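Local coordinates for ABC transporter substrate-binding protein-branched chain amino acid transport (Streptococcus pneumoniae, PDB 4GNR) that binds isoleucine and probably delivers branched-chain amino acids to an ABC transporter as its extracellular substrate-binding protein, at residues K144-Y149 with G170-D175. Sequence-based numbering, arbitrary orientation.
Sequences KKVVLY and GEIVAD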
loop_
_atom_site.group_PDB
_atom_site.type_symbol
_atom_site.label_atom_id
_atom_site.label_comp_id
_atom_site.label_asym_id
_atom_site.label_seq_id
_atom_site.Cartn_x
_atom_site.Cartn_y
_atom_site.Cartn_z
ATOM N N LYS A 144 13.728 -23.035 -8.150
ATOM C CA LYS A 144 14.936 -23.416 -7.403
ATOM C C LYS A 144 16.065 -22.385 -7.592
ATOM O O LYS A 144 17.060 -22.400 -6.870
ATOM C CB LYS A 144 15.418 -24.802 -7.811
ATOM C CG LYS A 144 14.395 -25.905 -7.553
ATOM C CD LYS A 144 14.929 -27.288 -7.913
ATOM C CE LYS A 144 16.136 -27.677 -7.072
ATOM N NZ LYS A 144 15.814 -27.745 -5.622
ATOM N N LYS A 145 15.914 -21.490 -8.557
ATOM C CA LYS A 145 16.917 -20.441 -8.788
ATOM C C LYS A 145 16.138 -19.183 -9.158
ATOM O O LYS A 145 15.209 -19.246 -9.948
ATOM C CB LYS A 145 17.949 -20.797 -9.871
ATOM C CG LYS A 145 18.829 -22.003 -9.573
ATOM C CD LYS A 145 19.795 -22.282 -10.725
ATOM C CE LYS A 145 20.662 -23.503 -10.470
ATOM N NZ LYS A 145 21.576 -23.803 -11.608
ATOM N N VAL A 146 16.522 -18.048 -8.583
ATOM C CA VAL A 146 15.864 -16.766 -8.828
ATOM C C VAL A 146 16.900 -15.653 -8.933
ATOM O O VAL A 146 18.048 -15.776 -8.501
ATOM C CB VAL A 146 14.902 -16.326 -7.686
ATOM C CG1 VAL A 146 13.799 -17.353 -7.490
ATOM C CG2 VAL A 146 15.674 -16.033 -6.406
ATOM N N VAL A 147 16.448 -14.584 -9.579
ATOM C CA VAL A 147 17.136 -13.338 -9.626
ATOM C C VAL A 147 16.383 -12.412 -8.618
ATOM O O VAL A 147 15.177 -12.386 -8.588
ATOM C CB VAL A 147 17.096 -12.645 -10.998
ATOM C CG1 VAL A 147 17.633 -11.226 -10.932
ATOM C CG2 VAL A 147 17.852 -13.464 -12.035
ATOM N N LEU A 148 17.120 -11.665 -7.806
ATOM C CA LEU A 148 16.580 -10.677 -6.847
ATOM C C LEU A 148 17.076 -9.313 -7.386
ATOM O O LEU A 148 18.297 -9.123 -7.558
ATOM C CB LEU A 148 17.041 -10.956 -5.424
ATOM C CG LEU A 148 16.503 -10.041 -4.319
ATOM C CD1 LEU A 148 14.960 -10.004 -4.292
ATOM C CD2 LEU A 148 17.068 -10.473 -2.963
ATOM N N TYR A 149 16.144 -8.380 -7.623
ATOM C CA TYR A 149 16.461 -7.060 -8.253
ATOM C C TYR A 149 15.711 -6.026 -7.439
ATOM O O TYR A 149 14.502 -5.926 -7.532
ATOM C CB TYR A 149 16.072 -7.158 -9.723
ATOM C CG TYR A 149 16.506 -6.019 -10.628
ATOM C CD1 TYR A 149 17.718 -5.390 -10.472
ATOM C CD2 TYR A 149 15.783 -5.726 -11.762
ATOM C CE1 TYR A 149 18.148 -4.402 -11.392
ATOM C CE2 TYR A 149 16.203 -4.762 -12.677
ATOM C CZ TYR A 149 17.384 -4.107 -12.489
ATOM O OH TYR A 149 17.822 -3.167 -13.394
ATOM N N GLY A 170 16.419 -21.717 -2.134
ATOM C CA GLY A 170 16.948 -21.968 -3.458
ATOM C C GLY A 170 18.182 -21.085 -3.643
ATOM O O GLY A 170 18.726 -20.512 -2.689
ATOM N N GLU A 171 18.664 -21.020 -4.874
ATOM C CA GLU A 171 19.838 -20.218 -5.169
ATOM C C GLU A 171 19.469 -18.886 -5.810
ATOM O O GLU A 171 18.674 -18.826 -6.743
ATOM C CB GLU A 171 20.810 -20.954 -6.101
ATOM C CG GLU A 171 22.086 -20.143 -6.393
ATOM C CD GLU A 171 23.045 -20.821 -7.356
ATOM O OE1 GLU A 171 22.721 -21.928 -7.832
ATOM O OE2 GLU A 171 24.116 -20.234 -7.648
ATOM N N ILE A 172 20.010 -17.815 -5.255
ATOM C CA ILE A 172 19.848 -16.468 -5.794
ATOM C C ILE A 172 21.047 -16.352 -6.757
ATOM O O ILE A 172 22.197 -16.143 -6.342
ATOM C CB ILE A 172 19.821 -15.389 -4.705
ATOM C CG1 ILE A 172 18.636 -15.620 -3.755
ATOM C CG2 ILE A 172 19.695 -14.015 -5.345
ATOM C CD1 ILE A 172 18.493 -14.596 -2.625
ATOM N N VAL A 173 20.761 -16.514 -8.046
ATOM C CA VAL A 173 21.808 -16.524 -9.097
ATOM C C VAL A 173 22.327 -15.148 -9.480
ATOM O O VAL A 173 23.395 -15.036 -10.091
ATOM C CB VAL A 173 21.374 -17.324 -10.336
ATOM C CG1 VAL A 173 21.074 -18.774 -9.949
ATOM C CG2 VAL A 173 20.232 -16.688 -11.083
ATOM N N ALA A 174 21.563 -14.113 -9.163
ATOM C CA ALA A 174 21.975 -12.742 -9.418
ATOM C C ALA A 174 21.203 -11.918 -8.377
ATOM O O ALA A 174 20.010 -12.123 -8.172
ATOM C CB ALA A 174 21.697 -12.267 -10.854
ATOM N N ASP A 175 21.895 -10.990 -7.729
ATOM C CA ASP A 175 21.315 -10.142 -6.662
ATOM C C ASP A 175 21.817 -8.763 -7.081
ATOM O O ASP A 175 22.968 -8.390 -6.818
ATOM C CB ASP A 175 21.836 -10.645 -5.299
ATOM C CG ASP A 175 21.048 -10.127 -4.099
ATOM O OD1 ASP A 175 20.349 -9.108 -4.185
ATOM O OD2 ASP A 175 21.157 -10.756 -3.020
#
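K145 to L148 pairs in parallel with E171 to D175, two neighbouring strands of a right-handed beta-alpha-beta unit whose connecting helix is 155-167; strand 171-178 forms one edge of the sheet in this lobe of the periplasmic-binding-protein fold. The register slips by one residue at V173, where the edge strand turns a corner: V146 pairs with I172, but L148 with D175 and not A174, because V173 is one residue extra in the edge strand. V146 O still accepts V173 N in a bent bond (N-H...O 146°); past the corner L148 N takes A174 O at 2.9 Å. CG2 of V173 rests 3.5 Å from V146 O. The other methyl, CG1, anti to the carbonyl carbon, meets K145 CB at 3.7 Å, and the two side chains cross at about a right angle. In the conformer described, the extended chain of K145 runs alongside that of E171, but K145 NZ lies 4.4 Å from E171 OE1, too far for a salt bridge. On the face that carries K145 and E171, both methyls of V147 touch A174 CB. On the opposite face, V146 CG2 packs on I172 CG1 at 4.0 Å, and F164 of the helix touches both residues. There the trans chi1 of L148 (-177°) and of D175 (-164°) sends the two side chains out in the same direction; the carboxylate forms a salt bridge with R165 through OD2, while D175 OD1 lies 3.8 Å from the L148 methyl CD2.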